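PDB 5XDC: thermophilic dibenzothiophene desulfurization enzyme C from Paenibacillus sp. A11-2, which probably oxidises dibenzothiophene stepwise to its 5-oxide and then its 5,5-dioxide, using reduced FMN and molecular oxygen. Local coordinates for residues B[241-246]-B[323-329]; B[245-249]-B[410-414]; B[265-270]-B[373-378]. All blocks are in the same frame, centred on the assembly; numbering follows the deposited sequence.

Interaction 1. Residues B[241-246]-B[323-329]. With SO4 (sulfate ion), chain N; SO4 (sulfate ion), chain K.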
loop_
_atom_site.group_PDB
_atom_site.type_symbol
_atom_site.label_atom_id
_atom_site.label_comp_id
_atom_site.label_asym_id
_atom_site.label_seq_id
_atom_site.Cartn_x
_atom_site.Cartn_y
_atom_site.Cartn_z
ATOM N N GLY B 241 23.491 14.700 23.954
ATOM C CA GLY B 241 22.572 15.351 23.040
ATOM C C GLY B 241 22.911 16.798 22.792
ATOM O O GLY B 241 22.016 17.600 22.525
ATOM N N SER B 242 24.193 17.155 22.876
ATOM C CA SER B 242 24.632 18.534 22.727
ATOM C C SER B 242 24.805 18.906 21.252
ATOM O O SER B 242 24.599 18.096 20.344
ATOM C CB SER B 242 25.933 18.745 23.502
ATOM O OG SER B 242 26.912 17.815 23.077
ATOM N N LYS B 243 25.208 20.153 21.008
ATOM C CA LYS B 243 25.228 20.676 19.647
ATOM C C LYS B 243 26.003 19.801 18.665
ATOM O O LYS B 243 25.540 19.663 17.520
ATOM C CB LYS B 243 25.794 22.100 19.637
ATOM C CG LYS B 243 25.683 22.746 18.271
ATOM C CD LYS B 243 26.209 24.152 18.228
ATOM C CE LYS B 243 25.946 24.761 16.857
ATOM N NZ LYS B 243 26.560 26.102 16.645
ATOM N N PRO B 244 27.174 19.241 18.994
ATOM C CA PRO B 244 27.883 18.426 17.995
ATOM C C PRO B 244 27.093 17.208 17.552
ATOM O O PRO B 244 27.305 16.731 16.428
ATOM C CB PRO B 244 29.182 18.036 18.714
ATOM C CG PRO B 244 29.373 19.119 19.730
ATOM C CD PRO B 244 27.987 19.430 20.208
ATOM N N SER B 245 26.192 16.695 18.398
ATOM C CA SER B 245 25.333 15.591 17.981
ATOM C C SER B 245 24.319 16.008 16.917
ATOM O O SER B 245 23.597 15.131 16.417
ATOM C CB SER B 245 24.615 14.983 19.194
ATOM O OG SER B 245 23.539 15.795 19.637
ATOM N N LEU B 246 24.240 17.298 16.545
ATOM C CA LEU B 246 23.457 17.694 15.380
ATOM C C LEU B 246 23.980 17.062 14.101
ATOM O O LEU B 246 23.274 17.073 13.091
ATOM C CB LEU B 246 23.446 19.205 15.172
ATOM C CG LEU B 246 22.672 20.098 16.148
ATOM C CD1 LEU B 246 22.883 21.560 15.745
ATOM C CD2 LEU B 246 21.187 19.740 16.156
ATOM N N LEU B 323 19.107 25.770 14.622
ATOM C CA LEU B 323 19.921 25.171 15.672
ATOM C C LEU B 323 21.409 25.230 15.348
ATOM O O LEU B 323 22.233 25.270 16.266
ATOM C CB LEU B 323 19.482 23.731 15.922
ATOM C CG LEU B 323 18.048 23.560 16.450
ATOM C CD1 LEU B 323 17.776 22.123 16.734
ATOM C CD2 LEU B 323 17.792 24.402 17.705
ATOM N N TRP B 324 21.760 25.234 14.062
ATOM C CA TRP B 324 23.148 25.405 13.631
ATOM C C TRP B 324 23.723 26.733 14.089
ATOM O O TRP B 324 24.931 26.832 14.335
ATOM C CB TRP B 324 23.195 25.323 12.117
ATOM C CG TRP B 324 24.502 25.521 11.389
ATOM C CD1 TRP B 324 24.880 26.623 10.679
ATOM C CD2 TRP B 324 25.552 24.562 11.225
ATOM N NE1 TRP B 324 26.102 26.413 10.092
ATOM C CE2 TRP B 324 26.535 25.155 10.414
ATOM C CE3 TRP B 324 25.750 23.254 11.680
ATOM C CZ2 TRP B 324 27.701 24.486 10.046
ATOM C CZ3 TRP B 324 26.909 22.596 11.320
ATOM C CH2 TRP B 324 27.868 23.211 10.514
ATOM N N GLU B 325 22.886 27.764 14.168
ATOM C CA GLU B 325 23.326 29.092 14.575
ATOM C C GLU B 325 23.374 29.268 16.087
ATOM O O GLU B 325 23.912 30.277 16.552
ATOM C CB GLU B 325 22.401 30.150 13.964
ATOM C CG GLU B 325 22.487 30.262 12.454
ATOM C CD GLU B 325 21.431 31.189 11.887
ATOM O OE1 GLU B 325 20.639 31.740 12.682
ATOM O OE2 GLU B 325 21.386 31.367 10.657
ATOM N N ARG B 326 22.858 28.317 16.863
ATOM C CA ARG B 326 22.839 28.450 18.315
ATOM C C ARG B 326 24.208 28.133 18.899
ATOM O O ARG B 326 24.949 27.299 18.377
ATOM C CB ARG B 326 21.812 27.510 18.942
ATOM C CG ARG B 326 20.393 27.724 18.481
ATOM C CD ARG B 326 19.749 28.907 19.156
ATOM N NE ARG B 326 18.431 29.191 18.600
ATOM C CZ ARG B 326 17.301 28.626 19.013
ATOM N NH1 ARG B 326 17.310 27.741 19.995
ATOM N NH2 ARG B 326 16.153 28.955 18.441
ATOM N N ASN B 327 24.535 28.798 20.010
ATOM C CA ASN B 327 25.755 28.454 20.728
ATOM C C ASN B 327 25.601 27.161 21.503
ATOM O O ASN B 327 26.561 26.399 21.626
ATOM C CB ASN B 327 26.149 29.587 21.679
ATOM C CG ASN B 327 26.452 30.875 20.946
ATOM O OD1 ASN B 327 27.152 30.872 19.931
ATOM N ND2 ASN B 327 25.910 31.984 21.446
ATOM N N HIS B 328 24.411 26.889 22.021
ATOM C CA HIS B 328 24.154 25.653 22.737
ATOM C C HIS B 328 22.847 25.059 22.245
ATOM O O HIS B 328 21.932 25.776 21.827
ATOM C CB HIS B 328 24.112 25.873 24.241
ATOM C CG HIS B 328 25.396 26.405 24.793
ATOM N ND1 HIS B 328 25.596 27.744 25.049
ATOM C CD2 HIS B 328 26.561 25.783 25.094
ATOM C CE1 HIS B 328 26.823 27.923 25.506
ATOM N NE2 HIS B 328 27.429 26.749 25.545
ATOM N N VAL B 329 22.791 23.735 22.280
ATOM C CA VAL B 329 21.621 22.981 21.858
ATOM C C VAL B 329 21.336 21.951 22.933
ATOM O O VAL B 329 22.256 21.266 23.401
ATOM C CB VAL B 329 21.844 22.304 20.495
ATOM C CG1 VAL B 329 20.645 21.426 20.136
ATOM C CG2 VAL B 329 22.079 23.353 19.425
HETATM S S SO4 N . 22.189 30.398 22.266
HETATM O O1 SO4 N . 20.729 30.447 22.262
HETATM O O2 SO4 N . 22.697 30.755 20.941
HETATM O O3 SO4 N . 22.712 31.357 23.242
HETATM O O4 SO4 N . 22.612 29.051 22.650
HETATM S S SO4 K . 13.642 27.022 20.626
HETATM O O1 SO4 K . 12.338 27.533 21.046
HETATM O O2 SO4 K . 13.872 27.388 19.228
HETATM O O3 SO4 K . 14.694 27.618 21.454
HETATM O O4 SO4 K . 13.646 25.576 20.833
HETATM O O HOH W 1 25.446 22.335 23.077
#
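Lys243 reaches across to the turn that follows helix 293-324 and gives its ammonium to two backbone carbonyls. Its NZ lies 2.7 Å from Arg326 O, approached almost head-on (C=O...N angle 161°), and 2.9 Å from Trp324 O, where it sits above the carbonyl plane. A long aliphatic cation suits the place, since its extended chain, with CG anti to the backbone N (chi1 -173°), carries the ammonium to both carbonyls. A positive charge near the C-terminal end of a helix is also likely to be favourable. The tight part involves the lysine methylenes, Val329 and two leucines. The methylenes cross Val329 at about a right angle, Lys243 CG to Val329 CG2 at 3.8 Å. With an alanine in place of Lys243, the carbonyls of Trp324 and Arg326 would probably lose their shared donor, and Val329 the aliphatic chain across it. Leu246 CD1 packs 4.0 Å from Leu323 CB. Beside this packing, a water accepts from both Lys243 N and Val329 N. The outer rim is looser: Asn327 and His328 are exposed, and their backbone N atoms hold one sulfate, probably from the crystallisation liquor. Arg326 turns outward to grip another with NH1 and NH2, while NH2 also pairs with Glu322. Among the neighbouring helices, Leu246 and Leu323 rest on Leu337 of helix 331-363, and Lys243 and Trp324 meet Leu103 of helix 85-104.

Interaction 2. Residues B[245-249]-B[410-414]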
loop_
_atom_site.group_PDB
_atom_site.type_symbol
_atom_site.label_atom_id
_atom_site.label_comp_id
_atom_site.label_asym_id
_atom_site.label_seq_id
_atom_site.Cartn_x
_atom_site.Cartn_y
_atom_site.Cartn_z
ATOM N N SER B 245 26.192 16.695 18.398
ATOM C CA SER B 245 25.333 15.591 17.981
ATOM C C SER B 245 24.319 16.008 16.917
ATOM O O SER B 245 23.597 15.131 16.417
ATOM C CB SER B 245 24.615 14.983 19.194
ATOM O OG SER B 245 23.539 15.795 19.637
ATOM N N LEU B 246 24.240 17.298 16.545
ATOM C CA LEU B 246 23.457 17.694 15.380
ATOM C C LEU B 246 23.980 17.062 14.101
ATOM O O LEU B 246 23.274 17.073 13.091
ATOM C CB LEU B 246 23.446 19.205 15.172
ATOM C CG LEU B 246 22.672 20.098 16.148
ATOM C CD1 LEU B 246 22.883 21.560 15.745
ATOM C CD2 LEU B 246 21.187 19.740 16.156
ATOM N N TRP B 247 25.199 16.524 14.120
ATOM C CA TRP B 247 25.763 15.955 12.903
ATOM C C TRP B 247 24.820 14.918 12.296
ATOM O O TRP B 247 24.626 14.891 11.072
ATOM C CB TRP B 247 27.132 15.325 13.182
ATOM C CG TRP B 247 27.676 14.676 11.954
ATOM C CD1 TRP B 247 28.343 15.281 10.947
ATOM C CD2 TRP B 247 27.519 13.303 11.570
ATOM N NE1 TRP B 247 28.648 14.374 9.963
ATOM C CE2 TRP B 247 28.156 13.147 10.326
ATOM C CE3 TRP B 247 26.920 12.191 12.171
ATOM C CZ2 TRP B 247 28.198 11.923 9.655
ATOM C CZ3 TRP B 247 26.963 10.975 11.507
ATOM C CH2 TRP B 247 27.598 10.853 10.265
ATOM N N THR B 248 24.204 14.083 13.140
ATOM C CA THR B 248 23.381 12.996 12.607
ATOM C C THR B 248 22.106 13.512 11.964
ATOM O O THR B 248 21.843 13.150 10.807
ATOM C CB THR B 248 23.074 11.977 13.702
ATOM O OG1 THR B 248 24.222 11.823 14.529
ATOM C CG2 THR B 248 22.710 10.624 13.072
ATOM N N PRO B 249 21.270 14.332 12.620
ATOM C CA PRO B 249 20.093 14.846 11.900
ATOM C C PRO B 249 20.462 15.617 10.650
ATOM O O PRO B 249 19.788 15.466 9.627
ATOM C CB PRO B 249 19.380 15.726 12.941
ATOM C CG PRO B 249 20.373 15.911 14.058
ATOM C CD PRO B 249 21.254 14.713 14.045
ATOM N N PRO B 410 21.259 9.283 20.476
ATOM C CA PRO B 410 22.176 9.798 19.453
ATOM C C PRO B 410 23.288 8.811 19.139
ATOM O O PRO B 410 23.852 8.161 20.025
ATOM C CB PRO B 410 22.721 11.084 20.083
ATOM C CG PRO B 410 21.622 11.529 20.975
ATOM C CD PRO B 410 21.090 10.249 21.575
ATOM N N SER B 411 23.618 8.730 17.858
ATOM C CA SER B 411 24.613 7.798 17.357
ATOM C C SER B 411 25.003 8.265 15.962
ATOM O O SER B 411 24.595 9.340 15.511
ATOM C CB SER B 411 24.055 6.369 17.346
ATOM O OG SER B 411 23.225 6.204 16.201
ATOM N N PHE B 412 25.789 7.459 15.264
ATOM C CA PHE B 412 26.133 7.825 13.903
ATOM C C PHE B 412 24.979 7.584 12.942
ATOM O O PHE B 412 25.071 7.983 11.776
ATOM C CB PHE B 412 27.373 7.056 13.443
ATOM C CG PHE B 412 28.655 7.579 14.036
ATOM C CD1 PHE B 412 29.239 8.720 13.528
ATOM C CD2 PHE B 412 29.267 6.931 15.081
ATOM C CE1 PHE B 412 30.418 9.216 14.065
ATOM C CE2 PHE B 412 30.440 7.426 15.624
ATOM C CZ PHE B 412 31.006 8.572 15.114
ATOM N N TYR B 413 23.898 6.957 13.414
ATOM C CA TYR B 413 22.737 6.671 12.591
ATOM C C TYR B 413 21.436 7.234 13.144
ATOM O O TYR B 413 20.425 7.203 12.439
ATOM C CB TYR B 413 22.593 5.152 12.411
ATOM C CG TYR B 413 23.752 4.532 11.686
ATOM C CD1 TYR B 413 23.902 4.688 10.323
ATOM C CD2 TYR B 413 24.718 3.809 12.371
ATOM C CE1 TYR B 413 24.969 4.108 9.646
ATOM C CE2 TYR B 413 25.787 3.238 11.708
ATOM C CZ TYR B 413 25.907 3.393 10.345
ATOM O OH TYR B 413 26.970 2.827 9.680
ATOM N N SER B 414 21.430 7.767 14.354
ATOM C CA SER B 414 20.202 8.224 14.981
ATOM C C SER B 414 20.478 9.370 15.945
ATOM O O SER B 414 21.618 9.852 16.058
ATOM C CB SER B 414 19.511 7.058 15.705
ATOM O OG SER B 414 20.282 6.580 16.795
ATOM O OXT SER B 414 19.560 9.844 16.620
#
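Thr248 and Trp247 meet the C-terminal tail through two different torsions. In Thr248, chi1 of -38° sets OG1 beside the backbone N and leaves CG2 roughly anti to it, placing the hydroxyl at Ser411 O and the methyl against Tyr413 and Ser414; in Trp247, CG is anti to the backbone N (chi1 177°), which carries the indole out toward Phe412. Thr248 OG1 donates to Ser411 O at 2.7 Å, nearly in line with the C=O bond. The methyl lies against the backbone of the tail, with Thr248 CG2 3.6 Å from Tyr413 C and 3.3 Å from Ser414 O. A threonine suits this place because one branch bonds while the other packs. Trp247 and Phe412 form an offset edge-to-face pair, the phenyl edge turned to the indole face, with planes at 74° and six-membered ring centroids 5.9 Å apart. Trp247 CZ3 comes 3.8 Å from Phe412 CD1, and the indole edge also meets Phe412 O, 3.6 Å from CZ3. Trp247 NE1 is bound by Ser96 O, which is likely to limit the ring's rotation. Within the tail, Ser411 OG accepts from Tyr413 N, an ST turn, and donates to Ser414 OG, which itself bonds to Thr409 O. Tyr413 binds FMN in another structure of this protein. One hydrogen bond to the backbone, together with methyl and aromatic packing, ties the chain end to helix 247-276, and a salt bridge from the Ser414 carboxylate to Arg334 ties it to helix 331-363; both are likely to define where that tyrosine stands in the flavin site.

Interaction 3. Residues B[265-270]-B[373-378]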
loop_
_atom_site.group_PDB
_atom_site.type_symbol
_atom_site.label_atom_id
_atom_site.label_comp_id
_atom_site.label_asym_id
_atom_site.label_seq_id
_atom_site.Cartn_x
_atom_site.Cartn_y
_atom_site.Cartn_z
ATOM N N GLY B 265 13.655 13.761 -10.209
ATOM C CA GLY B 265 14.266 13.490 -11.500
ATOM C C GLY B 265 13.600 12.339 -12.228
ATOM O O GLY B 265 13.381 12.399 -13.442
ATOM N N ALA B 266 13.278 11.274 -11.496
ATOM C CA ALA B 266 12.599 10.127 -12.084
ATOM C C ALA B 266 11.229 10.522 -12.625
ATOM O O ALA B 266 10.841 10.126 -13.730
ATOM C CB ALA B 266 12.462 9.027 -11.037
ATOM N N LEU B 267 10.465 11.274 -11.845
ATOM C CA LEU B 267 9.120 11.634 -12.275
ATOM C C LEU B 267 9.160 12.505 -13.529
ATOM O O LEU B 267 8.377 12.296 -14.461
ATOM C CB LEU B 267 8.385 12.336 -11.133
ATOM C CG LEU B 267 6.859 12.346 -11.102
ATOM C CD1 LEU B 267 6.262 10.975 -11.213
ATOM C CD2 LEU B 267 6.396 13.023 -9.802
ATOM N N GLU B 268 10.062 13.492 -13.567
ATOM C CA GLU B 268 10.185 14.348 -14.746
ATOM C C GLU B 268 10.661 13.557 -15.958
ATOM O O GLU B 268 10.145 13.745 -17.065
ATOM C CB GLU B 268 11.140 15.507 -14.471
ATOM C CG GLU B 268 10.628 16.536 -13.489
ATOM C CD GLU B 268 9.538 17.425 -14.069
ATOM O OE1 GLU B 268 9.053 17.154 -15.193
ATOM O OE2 GLU B 268 9.170 18.406 -13.391
ATOM N N GLU B 269 11.634 12.664 -15.773
ATOM C CA GLU B 269 12.117 11.872 -16.902
ATOM C C GLU B 269 11.020 10.963 -17.434
ATOM O O GLU B 269 10.878 10.790 -18.650
ATOM C CB GLU B 269 13.345 11.051 -16.489
ATOM C CG GLU B 269 13.883 10.084 -17.535
ATOM C CD GLU B 269 14.695 10.766 -18.625
ATOM O OE1 GLU B 269 15.205 10.041 -19.510
ATOM O OE2 GLU B 269 14.814 12.014 -18.609
ATOM N N ALA B 270 10.250 10.351 -16.537
ATOM C CA ALA B 270 9.129 9.531 -16.965
ATOM C C ALA B 270 8.125 10.372 -17.747
ATOM O O ALA B 270 7.679 9.976 -18.830
ATOM C CB ALA B 270 8.474 8.877 -15.755
ATOM N N PHE B 373 17.318 3.289 -22.838
ATOM C CA PHE B 373 16.583 4.361 -22.175
ATOM C C PHE B 373 17.193 4.652 -20.802
ATOM O O PHE B 373 17.385 5.816 -20.423
ATOM C CB PHE B 373 15.105 3.962 -22.079
ATOM C CG PHE B 373 14.215 4.974 -21.382
ATOM C CD1 PHE B 373 14.506 6.328 -21.399
ATOM C CD2 PHE B 373 13.077 4.552 -20.717
ATOM C CE1 PHE B 373 13.684 7.232 -20.752
ATOM C CE2 PHE B 373 12.249 5.462 -20.075
ATOM C CZ PHE B 373 12.558 6.798 -20.095
ATOM N N GLY B 374 17.531 3.604 -20.058
ATOM C CA GLY B 374 18.308 3.767 -18.844
ATOM C C GLY B 374 17.536 4.286 -17.652
ATOM O O GLY B 374 18.149 4.755 -16.689
ATOM N N PHE B 375 16.212 4.192 -17.675
ATOM C CA PHE B 375 15.407 4.765 -16.599
ATOM C C PHE B 375 15.617 4.034 -15.285
ATOM O O PHE B 375 15.428 4.623 -14.212
ATOM C CB PHE B 375 13.930 4.736 -17.002
ATOM C CG PHE B 375 13.014 5.370 -15.993
ATOM C CD1 PHE B 375 12.816 6.732 -15.994
ATOM C CD2 PHE B 375 12.357 4.597 -15.051
ATOM C CE1 PHE B 375 11.996 7.313 -15.071
ATOM C CE2 PHE B 375 11.524 5.186 -14.130
ATOM C CZ PHE B 375 11.351 6.539 -14.145
ATOM N N ASP B 376 16.027 2.769 -15.345
ATOM C CA ASP B 376 16.266 1.985 -14.147
ATOM C C ASP B 376 17.369 2.564 -13.276
ATOM O O ASP B 376 17.490 2.145 -12.130
ATOM C CB ASP B 376 16.618 0.556 -14.533
ATOM C CG ASP B 376 17.869 0.470 -15.346
ATOM O OD1 ASP B 376 17.893 1.013 -16.468
ATOM O OD2 ASP B 376 18.836 -0.168 -14.874
ATOM N N ARG B 377 18.173 3.491 -13.799
ATOM C CA ARG B 377 19.186 4.159 -12.984
ATOM C C ARG B 377 18.585 4.787 -11.734
ATOM O O ARG B 377 19.191 4.750 -10.658
ATOM C CB ARG B 377 19.894 5.223 -13.821
ATOM C CG ARG B 377 20.919 6.022 -13.074
ATOM C CD ARG B 377 21.655 6.965 -14.038
ATOM N NE ARG B 377 20.734 7.825 -14.785
ATOM C CZ ARG B 377 20.276 8.994 -14.362
ATOM N NH1 ARG B 377 20.670 9.488 -13.193
ATOM N NH2 ARG B 377 19.424 9.676 -15.112
ATOM N N PHE B 378 17.394 5.381 -11.851
ATOM C CA PHE B 378 16.791 6.032 -10.690
ATOM C C PHE B 378 16.481 5.023 -9.587
ATOM O O PHE B 378 16.845 5.227 -8.421
ATOM C CB PHE B 378 15.527 6.782 -11.115
ATOM C CG PHE B 378 15.783 7.921 -12.073
ATOM C CD1 PHE B 378 16.245 9.148 -11.606
ATOM C CD2 PHE B 378 15.530 7.779 -13.431
ATOM C CE1 PHE B 378 16.470 10.201 -12.481
ATOM C CE2 PHE B 378 15.745 8.825 -14.312
ATOM C CZ PHE B 378 16.230 10.036 -13.835
HETATM O O HOH W 2 16.299 7.700 -18.440
#
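Phe378 lays one ring face squarely over the backbone of Ala266: the CA sits 3.7 Å from the ring centroid and 6° off its normal, a CH-pi contact. A small residue suits so close an approach, and Ala266 CB adds a 3.7 Å touch to Phe378 CG, while Gly265 passes by CE1 where there is little room for a beta carbon. Phe375 comes edge-on instead. Extended from its backbone with CG anti to the N (chi1 -177°), it points CE1 at Ala266 O, 3.3 Å away, and packs the same atom 3.9 Å from Ala270 CB; Phe378 CD2 lies over one of its faces, near the rim. Glu269 runs alongside this ring, antiparallel to the phenylalanine side chain, its carboxylate nearly coplanar with it (12°). Glu269 OE1 lies 3.4 Å from Phe373 CE1, the two side chains approaching end-on, and accepts from a water that also donates to Phe373 O; the charged tip stays hydrated while CG packs at the edge of Phe375 and against CE2 of Phe378. Phe373 also stacks on Tyr273, and Phe375 meets Tyr360 edge-to-face. Aromatic rings wedged against a small-residue surface of helix 247-276 seat the start of helix 376-385 in the helical C-terminal domain of the acyl-CoA dehydrogenase fold.

In the fold
Interactions 1 and 2 adjoin, sharing Ser245 and Leu246, with centres 11 Å apart; the lead-in and first turn of helix 247-276 meet, respectively, the turn after helix 293-324 and the chain's C-terminus. Interaction 3 uses the same long helix farther along, its centre 32 Å from that of interaction 2 and 38 Å from that of interaction 1, across the chain's centre. Interaction 2 is closest to the indole and FMN pocket: the Tyr413 side chain is about 7 Å from a bound indole, and that of Trp247 about 4 Å from that of Ser129. In interaction 3, the Phe373 side chain is about 8 Å from that of Arg366. Ser129 and Arg366 bind FMN in another structure of this protein. Interaction 1 lies away from these sites.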